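GphF Dehydratase 1 (Archangium violaceum, PDB 6MBF) probably dehydrates intermediates and rearranges their double bonds in the gephyronic acid polyketide synthase, as a dehydratase domain of the double-hotdog type. Local coordinates at residues A[159-164]-A[221-226]; A[175-180]-A[248-253]; A[205-210]-A[278-283]; A[216-221]-A[258-263]. All coordinates share one frame; numbering follows the deposited sequence.

Contact 1 (A[159-164]-A[221-226]); sequences RIYYGP and REPFVP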
# COMPACT_ATOMS: atom_id res chain seq x y z
N ARG A 159 -12.90 -5.90 11.65
CA ARG A 159 -13.73 -6.33 10.53
C ARG A 159 -14.71 -5.26 10.07
O ARG A 159 -15.26 -5.38 8.97
CB ARG A 159 -14.49 -7.62 10.89
CG ARG A 159 -15.64 -7.43 11.85
CD ARG A 159 -16.16 -8.80 12.28
NE ARG A 159 -16.93 -8.74 13.51
CZ ARG A 159 -18.26 -8.76 13.56
NH1 ARG A 159 -18.97 -8.85 12.44
NH2 ARG A 159 -18.88 -8.71 14.73
N ILE A 160 -14.90 -4.19 10.86
CA ILE A 160 -15.66 -3.04 10.38
C ILE A 160 -14.89 -2.26 9.34
O ILE A 160 -15.49 -1.45 8.60
CB ILE A 160 -16.06 -2.13 11.56
CG1 ILE A 160 -14.82 -1.67 12.34
CG2 ILE A 160 -17.01 -2.87 12.49
CD1 ILE A 160 -15.13 -0.60 13.36
N TYR A 161 -13.57 -2.46 9.25
CA TYR A 161 -12.74 -1.81 8.25
C TYR A 161 -12.25 -2.74 7.15
O TYR A 161 -11.90 -2.25 6.07
CB TYR A 161 -11.51 -1.17 8.90
CG TYR A 161 -11.81 -0.25 10.05
CD1 TYR A 161 -12.78 0.74 9.94
CD2 TYR A 161 -11.13 -0.38 11.26
CE1 TYR A 161 -13.05 1.60 11.00
CE2 TYR A 161 -11.40 0.46 12.32
CZ TYR A 161 -12.36 1.44 12.19
OH TYR A 161 -12.61 2.27 13.26
N TYR A 162 -12.18 -4.04 7.40
CA TYR A 162 -11.49 -4.95 6.50
C TYR A 162 -12.31 -6.21 6.30
O TYR A 162 -12.80 -6.79 7.27
CB TYR A 162 -10.13 -5.34 7.08
CG TYR A 162 -9.01 -4.35 6.85
CD1 TYR A 162 -8.48 -4.16 5.57
CD2 TYR A 162 -8.44 -3.67 7.91
CE1 TYR A 162 -7.43 -3.28 5.35
CE2 TYR A 162 -7.38 -2.78 7.71
CZ TYR A 162 -6.88 -2.60 6.43
OH TYR A 162 -5.82 -1.73 6.24
N GLY A 163 -12.42 -6.65 5.05
CA GLY A 163 -13.07 -7.89 4.72
C GLY A 163 -12.13 -9.07 4.67
O GLY A 163 -10.92 -8.96 4.92
N PRO A 164 -12.67 -10.25 4.32
CA PRO A 164 -11.89 -11.50 4.46
C PRO A 164 -10.73 -11.64 3.49
O PRO A 164 -9.90 -12.53 3.71
CB PRO A 164 -12.94 -12.59 4.21
CG PRO A 164 -14.05 -11.91 3.47
CD PRO A 164 -14.07 -10.50 3.94
N ARG A 221 -11.10 3.30 16.99
CA ARG A 221 -12.00 4.30 16.44
C ARG A 221 -11.19 5.48 15.91
O ARG A 221 -10.11 5.80 16.42
CB ARG A 221 -12.99 4.78 17.51
CG ARG A 221 -14.18 5.55 16.92
CD ARG A 221 -15.16 6.05 17.98
NE ARG A 221 -14.79 7.35 18.53
CZ ARG A 221 -14.84 8.50 17.86
NH1 ARG A 221 -15.25 8.52 16.59
NH2 ARG A 221 -14.48 9.63 18.44
N GLU A 222 -11.72 6.13 14.86
CA GLU A 222 -10.97 7.13 14.09
C GLU A 222 -9.64 6.51 13.66
O GLU A 222 -8.57 6.96 14.10
CB GLU A 222 -10.71 8.40 14.90
CG GLU A 222 -11.90 8.92 15.68
CD GLU A 222 -11.47 9.78 16.86
OE1 GLU A 222 -11.56 9.32 18.02
OE2 GLU A 222 -11.01 10.92 16.61
N PRO A 223 -9.67 5.48 12.81
CA PRO A 223 -8.50 4.62 12.65
C PRO A 223 -7.38 5.30 11.87
O PRO A 223 -7.60 6.20 11.06
CB PRO A 223 -9.06 3.42 11.88
CG PRO A 223 -10.16 4.02 11.06
CD PRO A 223 -10.79 5.06 11.95
N PHE A 224 -6.16 4.84 12.14
CA PHE A 224 -4.99 5.37 11.45
C PHE A 224 -5.02 5.00 9.97
O PHE A 224 -5.37 3.88 9.59
CB PHE A 224 -3.71 4.84 12.09
CG PHE A 224 -3.47 5.40 13.46
CD1 PHE A 224 -2.84 6.64 13.62
CD2 PHE A 224 -3.88 4.71 14.59
CE1 PHE A 224 -2.63 7.16 14.89
CE2 PHE A 224 -3.67 5.24 15.86
CZ PHE A 224 -3.05 6.46 16.01
N VAL A 225 -4.64 5.96 9.13
CA VAL A 225 -4.60 5.82 7.68
C VAL A 225 -3.22 6.25 7.19
O VAL A 225 -2.70 7.27 7.66
CB VAL A 225 -5.71 6.65 7.03
CG1 VAL A 225 -5.54 6.70 5.53
CG2 VAL A 225 -7.07 6.07 7.40
N PRO A 226 -2.59 5.52 6.26
CA PRO A 226 -1.32 6.00 5.69
C PRO A 226 -1.55 7.28 4.90
O PRO A 226 -2.39 7.32 3.99
CB PRO A 226 -0.88 4.85 4.78
CG PRO A 226 -1.67 3.66 5.22
CD PRO A 226 -2.96 4.19 5.77
O HOH W 1 -14.27 5.20 13.84

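Contact 2 (A[175-180]-A[248-253]); sequences RGREAI and LHPPRS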
# COMPACT_ATOMS: atom_id res chain seq x y z
N ARG A 175 7.92 -6.83 20.62
CA ARG A 175 8.82 -6.55 21.73
C ARG A 175 9.09 -5.06 21.71
O ARG A 175 9.66 -4.55 20.74
CB ARG A 175 10.12 -7.34 21.60
CG ARG A 175 11.23 -6.85 22.51
CD ARG A 175 11.23 -7.58 23.84
NE ARG A 175 11.56 -8.99 23.69
CZ ARG A 175 11.88 -9.79 24.70
NH1 ARG A 175 11.93 -9.31 25.94
NH2 ARG A 175 12.16 -11.07 24.48
N GLY A 176 8.66 -4.35 22.75
CA GLY A 176 8.68 -2.89 22.67
C GLY A 176 7.84 -2.39 21.50
O GLY A 176 6.71 -2.83 21.29
N ARG A 177 8.40 -1.46 20.73
CA ARG A 177 7.74 -0.90 19.56
C ARG A 177 8.15 -1.62 18.27
O ARG A 177 7.94 -1.07 17.18
CB ARG A 177 8.05 0.59 19.42
CG ARG A 177 7.57 1.47 20.55
CD ARG A 177 7.62 2.93 20.15
NE ARG A 177 8.98 3.39 19.88
CZ ARG A 177 9.82 3.83 20.82
NH1 ARG A 177 9.44 3.87 22.09
NH2 ARG A 177 11.03 4.23 20.48
N GLU A 178 8.72 -2.81 18.38
CA GLU A 178 9.12 -3.60 17.22
C GLU A 178 8.31 -4.88 17.15
O GLU A 178 7.77 -5.37 18.15
CB GLU A 178 10.62 -3.93 17.28
CG GLU A 178 11.50 -2.70 17.26
CD GLU A 178 12.97 -3.02 17.06
OE1 GLU A 178 13.28 -4.12 16.55
OE2 GLU A 178 13.81 -2.16 17.41
N ALA A 179 8.21 -5.42 15.94
CA ALA A 179 7.47 -6.65 15.74
C ALA A 179 8.03 -7.38 14.53
O ALA A 179 8.64 -6.78 13.64
CB ALA A 179 5.97 -6.40 15.55
N ILE A 180 7.81 -8.69 14.50
CA ILE A 180 8.02 -9.50 13.31
C ILE A 180 6.71 -10.21 13.00
O ILE A 180 6.11 -10.84 13.89
CB ILE A 180 9.17 -10.50 13.48
CG1 ILE A 180 10.49 -9.74 13.55
CG2 ILE A 180 9.18 -11.49 12.31
CD1 ILE A 180 11.62 -10.64 13.87
N LEU A 248 8.07 1.00 15.14
CA LEU A 248 7.35 2.24 15.35
C LEU A 248 8.28 3.29 15.96
O LEU A 248 9.07 2.98 16.85
CB LEU A 248 6.15 2.00 16.26
CG LEU A 248 4.87 1.56 15.55
CD1 LEU A 248 3.96 0.79 16.50
CD2 LEU A 248 4.14 2.77 14.97
N HIS A 249 8.18 4.52 15.46
CA HIS A 249 8.91 5.62 16.04
C HIS A 249 8.32 5.96 17.41
O HIS A 249 7.17 5.61 17.69
CB HIS A 249 8.86 6.84 15.12
CG HIS A 249 9.63 6.67 13.85
ND1 HIS A 249 10.02 7.73 13.07
CD2 HIS A 249 10.10 5.56 13.23
CE1 HIS A 249 10.69 7.29 12.02
NE2 HIS A 249 10.75 5.97 12.09
N PRO A 250 9.08 6.62 18.28
CA PRO A 250 8.54 6.99 19.59
C PRO A 250 7.31 7.87 19.46
O PRO A 250 7.34 8.88 18.74
CB PRO A 250 9.71 7.75 20.26
CG PRO A 250 10.67 8.05 19.17
CD PRO A 250 10.50 6.98 18.14
N PRO A 251 6.21 7.49 20.10
CA PRO A 251 4.98 8.28 19.99
C PRO A 251 5.05 9.52 20.88
O PRO A 251 5.81 9.58 21.84
CB PRO A 251 3.89 7.32 20.47
CG PRO A 251 4.59 6.04 20.85
CD PRO A 251 6.04 6.33 20.98
N ARG A 252 4.22 10.50 20.54
CA ARG A 252 4.21 11.72 21.34
C ARG A 252 3.45 11.52 22.64
O ARG A 252 3.74 12.20 23.63
CB ARG A 252 3.64 12.88 20.53
CG ARG A 252 2.23 12.67 20.00
CD ARG A 252 1.16 13.18 20.96
NE ARG A 252 -0.20 12.84 20.53
CZ ARG A 252 -1.00 13.67 19.87
NH1 ARG A 252 -0.59 14.89 19.56
NH2 ARG A 252 -2.22 13.28 19.51
N SER A 253 2.49 10.59 22.67
CA SER A 253 1.66 10.35 23.85
C SER A 253 1.61 8.86 24.16
O SER A 253 1.60 8.03 23.24
CB SER A 253 0.24 10.89 23.63
OG SER A 253 -0.60 10.57 24.73
O HOH W 2 11.59 3.85 17.63

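Contact 3 (A[205-210]-A[278-283]); sequences ACFQCV and DALQLK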
# COMPACT_ATOMS: atom_id res chain seq x y z
N ALA A 205 -1.16 -6.07 4.48
CA ALA A 205 -0.99 -6.95 5.63
C ALA A 205 0.21 -6.52 6.48
O ALA A 205 0.14 -6.53 7.72
CB ALA A 205 -0.83 -8.40 5.17
N CYS A 206 1.31 -6.12 5.84
CA CYS A 206 2.46 -5.62 6.59
C CYS A 206 2.11 -4.35 7.35
O CYS A 206 2.49 -4.18 8.52
CB CYS A 206 3.65 -5.39 5.65
SG CYS A 206 4.28 -6.89 4.85
N PHE A 207 1.39 -3.43 6.71
CA PHE A 207 0.99 -2.21 7.41
C PHE A 207 0.02 -2.53 8.54
O PHE A 207 0.06 -1.88 9.59
CB PHE A 207 0.38 -1.21 6.43
CG PHE A 207 1.37 -0.62 5.44
CD1 PHE A 207 2.72 -0.97 5.45
CD2 PHE A 207 0.93 0.28 4.48
CE1 PHE A 207 3.63 -0.41 4.52
CE2 PHE A 207 1.82 0.84 3.55
CZ PHE A 207 3.16 0.49 3.57
N GLN A 208 -0.83 -3.56 8.38
CA GLN A 208 -1.74 -3.94 9.46
C GLN A 208 -0.99 -4.49 10.67
O GLN A 208 -1.50 -4.41 11.80
CB GLN A 208 -2.78 -4.94 8.95
CG GLN A 208 -3.87 -4.32 8.05
CD GLN A 208 -5.11 -5.17 8.04
OE1 GLN A 208 -5.62 -5.53 9.11
NE2 GLN A 208 -5.59 -5.52 6.85
N CYS A 209 0.21 -5.06 10.47
CA CYS A 209 1.06 -5.41 11.61
C CYS A 209 1.38 -4.18 12.45
O CYS A 209 1.42 -4.26 13.68
CB CYS A 209 2.34 -6.08 11.13
SG CYS A 209 2.13 -7.72 10.38
N VAL A 210 1.61 -3.04 11.80
CA VAL A 210 1.82 -1.80 12.55
C VAL A 210 0.56 -1.43 13.31
O VAL A 210 0.62 -1.05 14.49
CB VAL A 210 2.27 -0.65 11.63
CG1 VAL A 210 2.62 0.59 12.47
CG2 VAL A 210 3.43 -1.06 10.75
N ASP A 278 10.47 3.22 4.41
CA ASP A 278 11.00 4.20 5.35
C ASP A 278 9.95 5.25 5.65
O ASP A 278 9.42 5.88 4.73
CB ASP A 278 12.27 4.88 4.80
CG ASP A 278 13.41 3.91 4.60
OD1 ASP A 278 14.16 4.07 3.61
OD2 ASP A 278 13.54 2.99 5.43
N ALA A 279 9.68 5.47 6.94
CA ALA A 279 8.83 6.55 7.41
C ALA A 279 7.44 6.49 6.76
O ALA A 279 6.97 7.44 6.14
CB ALA A 279 9.50 7.91 7.17
N LEU A 280 6.78 5.35 6.91
CA LEU A 280 5.35 5.30 6.70
C LEU A 280 4.68 6.21 7.72
O LEU A 280 4.87 6.04 8.93
CB LEU A 280 4.85 3.87 6.83
CG LEU A 280 3.34 3.68 6.77
CD1 LEU A 280 2.81 4.03 5.40
CD2 LEU A 280 2.95 2.25 7.16
N GLN A 281 3.93 7.20 7.25
CA GLN A 281 3.31 8.20 8.11
C GLN A 281 1.82 7.89 8.22
O GLN A 281 1.13 7.81 7.20
CB GLN A 281 3.58 9.60 7.57
CG GLN A 281 5.05 10.00 7.71
CD GLN A 281 5.58 10.81 6.55
OE1 GLN A 281 6.32 10.30 5.69
NE2 GLN A 281 5.24 12.09 6.52
N LEU A 282 1.35 7.69 9.45
CA LEU A 282 -0.04 7.34 9.71
C LEU A 282 -0.74 8.46 10.45
O LEU A 282 -0.16 9.08 11.35
CB LEU A 282 -0.14 6.06 10.54
CG LEU A 282 0.57 4.81 10.02
CD1 LEU A 282 0.40 3.67 11.04
CD2 LEU A 282 -0.00 4.43 8.67
N LYS A 283 -2.00 8.73 10.09
CA LYS A 283 -2.77 9.74 10.79
C LYS A 283 -4.20 9.25 10.96
O LYS A 283 -4.75 8.60 10.07
CB LYS A 283 -2.76 11.08 10.03
CG LYS A 283 -3.40 12.22 10.80
CD LYS A 283 -3.24 13.54 10.07
CE LYS A 283 -3.82 14.68 10.90
NZ LYS A 283 -3.61 16.00 10.23

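Contact 4 (A[216-221]-A[258-263]); sequences AHESHR and QTHTAD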
# COMPACT_ATOMS: atom_id res chain seq x y z
N ALA A 216 -2.93 -2.12 20.45
CA ALA A 216 -2.76 -2.67 21.78
C ALA A 216 -2.84 -1.59 22.85
O ALA A 216 -3.17 -1.89 24.01
CB ALA A 216 -1.42 -3.41 21.89
N HIS A 217 -2.59 -0.33 22.49
CA HIS A 217 -2.47 0.76 23.45
C HIS A 217 -3.49 1.88 23.28
O HIS A 217 -3.62 2.70 24.20
CB HIS A 217 -1.07 1.38 23.39
CG HIS A 217 0.03 0.37 23.46
ND1 HIS A 217 0.42 -0.22 24.65
CD2 HIS A 217 0.83 -0.15 22.50
CE1 HIS A 217 1.41 -1.06 24.41
NE2 HIS A 217 1.67 -1.05 23.11
N GLU A 218 -4.18 1.97 22.15
CA GLU A 218 -5.16 3.03 21.96
C GLU A 218 -6.25 2.55 21.01
O GLU A 218 -6.15 1.49 20.38
CB GLU A 218 -4.49 4.32 21.45
CG GLU A 218 -3.61 4.17 20.21
CD GLU A 218 -2.86 5.45 19.88
OE1 GLU A 218 -1.62 5.44 19.89
OE2 GLU A 218 -3.53 6.48 19.63
N SER A 219 -7.31 3.34 20.93
CA SER A 219 -8.55 2.91 20.29
C SER A 219 -8.40 2.81 18.77
O SER A 219 -7.71 3.60 18.14
CB SER A 219 -9.69 3.87 20.63
OG SER A 219 -10.85 3.61 19.85
N HIS A 220 -9.11 1.84 18.19
CA HIS A 220 -9.20 1.74 16.74
C HIS A 220 -10.35 2.56 16.16
O HIS A 220 -10.56 2.54 14.94
CB HIS A 220 -9.33 0.27 16.32
CG HIS A 220 -10.65 -0.35 16.68
ND1 HIS A 220 -11.12 -0.40 17.97
CD2 HIS A 220 -11.58 -0.96 15.91
CE1 HIS A 220 -12.30 -1.00 17.98
NE2 HIS A 220 -12.60 -1.35 16.74
N ARG A 221 -11.10 3.30 16.99
CA ARG A 221 -12.00 4.30 16.44
C ARG A 221 -11.19 5.48 15.91
O ARG A 221 -10.11 5.80 16.42
CB ARG A 221 -12.99 4.78 17.51
CG ARG A 221 -14.18 5.55 16.92
CD ARG A 221 -15.16 6.05 17.98
NE ARG A 221 -14.79 7.35 18.53
CZ ARG A 221 -14.84 8.50 17.86
NH1 ARG A 221 -15.25 8.52 16.59
NH2 ARG A 221 -14.48 9.63 18.44
N GLN A 258 -2.56 11.21 17.47
CA GLN A 258 -3.14 11.49 16.16
C GLN A 258 -2.29 10.93 15.03
O GLN A 258 -2.82 10.69 13.94
CB GLN A 258 -3.32 12.99 15.95
CG GLN A 258 -4.41 13.60 16.81
CD GLN A 258 -5.75 12.91 16.63
OE1 GLN A 258 -6.24 12.75 15.50
NE2 GLN A 258 -6.36 12.50 17.74
N THR A 259 -0.99 10.72 15.26
CA THR A 259 -0.09 10.25 14.22
C THR A 259 0.87 9.22 14.77
O THR A 259 1.18 9.19 15.97
CB THR A 259 0.72 11.38 13.58
OG1 THR A 259 1.52 12.02 14.59
CG2 THR A 259 -0.19 12.41 12.92
N HIS A 260 1.35 8.36 13.87
CA HIS A 260 2.46 7.45 14.13
C HIS A 260 3.33 7.40 12.88
O HIS A 260 2.89 7.75 11.78
CB HIS A 260 2.00 6.03 14.47
CG HIS A 260 1.52 5.86 15.87
ND1 HIS A 260 2.39 5.73 16.94
CD2 HIS A 260 0.28 5.79 16.39
CE1 HIS A 260 1.70 5.59 18.05
NE2 HIS A 260 0.41 5.62 17.75
N THR A 261 4.57 6.96 13.07
CA THR A 261 5.50 6.73 11.97
C THR A 261 6.14 5.37 12.17
O THR A 261 6.40 4.96 13.31
CB THR A 261 6.57 7.84 11.89
OG1 THR A 261 5.93 9.11 11.77
CG2 THR A 261 7.48 7.64 10.68
N ALA A 262 6.39 4.64 11.08
CA ALA A 262 6.99 3.32 11.17
C ALA A 262 7.91 3.07 9.99
O ALA A 262 7.70 3.60 8.89
CB ALA A 262 5.92 2.22 11.23
N ASP A 263 8.93 2.26 10.23
CA ASP A 263 9.80 1.70 9.20
C ASP A 263 9.56 0.20 9.12
O ASP A 263 9.25 -0.45 10.12
CB ASP A 263 11.28 1.98 9.51
CG ASP A 263 11.55 3.44 9.79
OD1 ASP A 263 11.12 4.28 8.98
OD2 ASP A 263 12.18 3.73 10.83

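Contact 1 (A[159-164]-A[221-226])
The aromatic ring of Tyr161 lies between two aliphatic groups, Pro223 on one face and Ile160, its own sequence neighbour, on the other. Ile160 CG1 sits over the ring centre, whereas Pro223 CG approaches nearer the rim, in a CH-pi contact 3.9 Å from the centroid of the Tyr161 ring and 25° off its normal. The proline covers the phenolic end of the ring: its CG is 3.6 Å from Tyr161 CZ, and its CB is 3.8 Å from Tyr161 CE2. A second flat group, the guanidinium of Arg221, carries Glu222 OE1 over one face. Arg221 NH2 and Glu222 OE1 are 3.0 Å apart, a salt bridge of charges alone, since no N-H points at the oxygen.

With CG beside the backbone N (chi1 -53°), the tyrosine sends its hydroxyl beyond the proline, and Tyr161 OH comes within 3.6 Å of Pro223 CD. There the hydroxyl bonds to the backbone carbonyl of His220. A water accepts from Glu222 N at 2.9 Å and donates weakly to Tyr161 OH at 3.4 Å. A phenylalanine here would probably keep much of the proline packing but leave the His220 carbonyl without its hydroxyl mate.

The contact ties the loop after helix 151-158 to the lead-in of strand 224-234, within a hotdog-family region of the chain. Its chemistry is a worked case of divided labour: the greasy faces of one phenol supply packing, while its polar end pins a loop backbone, which is consistent with a ring held in both position and direction.

Contact 2 (A[175-180]-A[248-253])
Arg177 extends across the start of the 248-253 loop, and its long side chain crosses Pro250 at a slant rather than running alongside it. The guanidinium lies with Pro250 CA over the centre of one face, 3.6 Å from Arg177 CZ. Arg177 NH2 reaches the proline ring, 3.6 Å from Pro250 CD. Nearer the backbone, the aliphatic part of the arginine takes over: Arg177 CD packs 3.8 Å from Pro251 CD, and Arg177 CB lies 3.9 Å from Leu248 CB. The chain bends at chi3 (-63°), which brings its NE back to the Leu248 carbonyl.

That turn allows a 3.1 Å hydrogen bond from Arg177 NE to Leu248 O. The oxygen lies in the guanidinium plane, yet the donor stands above the carbonyl plane, 47° out of it. A water completes the link, accepting from Arg177 NH2 at 2.9 Å and donating to Leu248 O. The two main chains meet as well, through a nearly straight 2.9 Å bond from Leu248 N to Arg177 O (174°). This bond lies at the end of the ladder between strands 178-184 and 241-248, beside the type II' turn of Arg175 to Glu178, with Gly176 at positive phi. On the inner side, Leu248 packs on helix 200-214 through Val210, Leu213 and Ile214.

The example illustrates how an arginine can serve a surface without an acidic partner across the contact. One backbone carbonyl is gripped by NE and, through water, by NH2, while Pro250, which has no N-H of its own, packs against one face of the guanidinium.

Contact 3 (A[205-210]-A[278-283])
Leu280 points from its strand into the face of Phe207 on helix 200-214, the central helix that the antiparallel sheet wraps in a hotdog fold. From the backbone, Leu280 CB heads toward the helix, and CG continues that course, lying opposite the backbone N (chi1 174°), so that both methyls arrive at the aromatic ring. CD2 takes the middle: it stands 3.6 Å from the centroid of the Phe207 ring and only 9° off the normal, a CH-pi contact over the face. CD1 branches toward the far rim and meets Phe207 CE2 at 3.8 Å. Beside this pair the strand carries a G1 beta bulge, in which Ala279 and Leu280 both face Ala262. Leu264 of strand 259-267 also touches Phe207, while Pro226 packs on Leu280.

Replacing Phe207 by an alanine is likely to open a gap beneath both Leu280 methyls and leave them held on that side by less packing.

One helical turn on, a second and lighter contact repeats the principle that a helix is seated on a sheet by apolar side chains alone. All four residues are buried, and the last step is methyl to methyl: Val210 CG1 lies 4.1 Å from Leu282 CD1.

Contact 4 (A[216-221]-A[258-263])
The main chains bearing Glu218 and His260 stay well apart: even their closest alpha carbons, Glu218 CA and Gln258 CA, are 10.5 Å from each other. Residues 216-221 form an irregular loop between helix 200-214 and strand 224-234, whereas 259-263 opens strand 259-267. The loop is shaped by an ST turn, in which Ser219 OG accepts from Arg221 N at 2.9 Å. Along the strand, side chains alternate, and His260 and Ala262 face helix 200-214, where they touch Ile214 and Val210.

Two side chains coming from opposite directions bridge the distance. Glu218 leaves its backbone with CG wedged between the N and the carbonyl carbon (chi1 53°) and then runs extended, carrying its carboxylate to the edge of the imidazole. His260 NE2 donates to Glu218 OE1 over 3.0 Å, in an almost linear bond of 171°. The oxygen lies in the ring plane, but the histidine meets it from above the carboxylate plane, and the two planes stand 69° apart.

Both partners have further neighbours. Glu218 OE2 takes a hydrogen bond from Asn257 N and a salt bridge from Arg284, which would be expected to keep the carboxylate ionised; that negative charge could in turn polarise the imidazole. Phe224 meets His260 edge to face, a contact consistent with a ring held in one orientation.

As an example of a loop tied to a strand across a distance through side chains, this is a His-carboxylate pair, one of several polar links made by Glu218, here joining the segment after the central helix of a hotdog fold to the first residues of a sheet strand.

Burial separates the four contacts. Contact 3 is core, with purely apolar side chains between helix 200-214 and strand 273-284; contact 2 lies at the surface, where an arginine, carbonyls and water do the work. Contacts 1 and 4 are partly buried: contact 1 mixes CH-pi packing with polar links, whereas contact 4 rests on one His-carboxylate bond. These two share Arg221 and meet through the loop before strand 224-234. Strands 259-267 and 273-284, which carry contacts 4 and 3, are neighbours in the sheet, and contacts 2 and 3 touch through a side chain of helix 200-214. The buried helix-strand contact is thus wholly apolar, and polar bonds or waters enter in the three that involve loops.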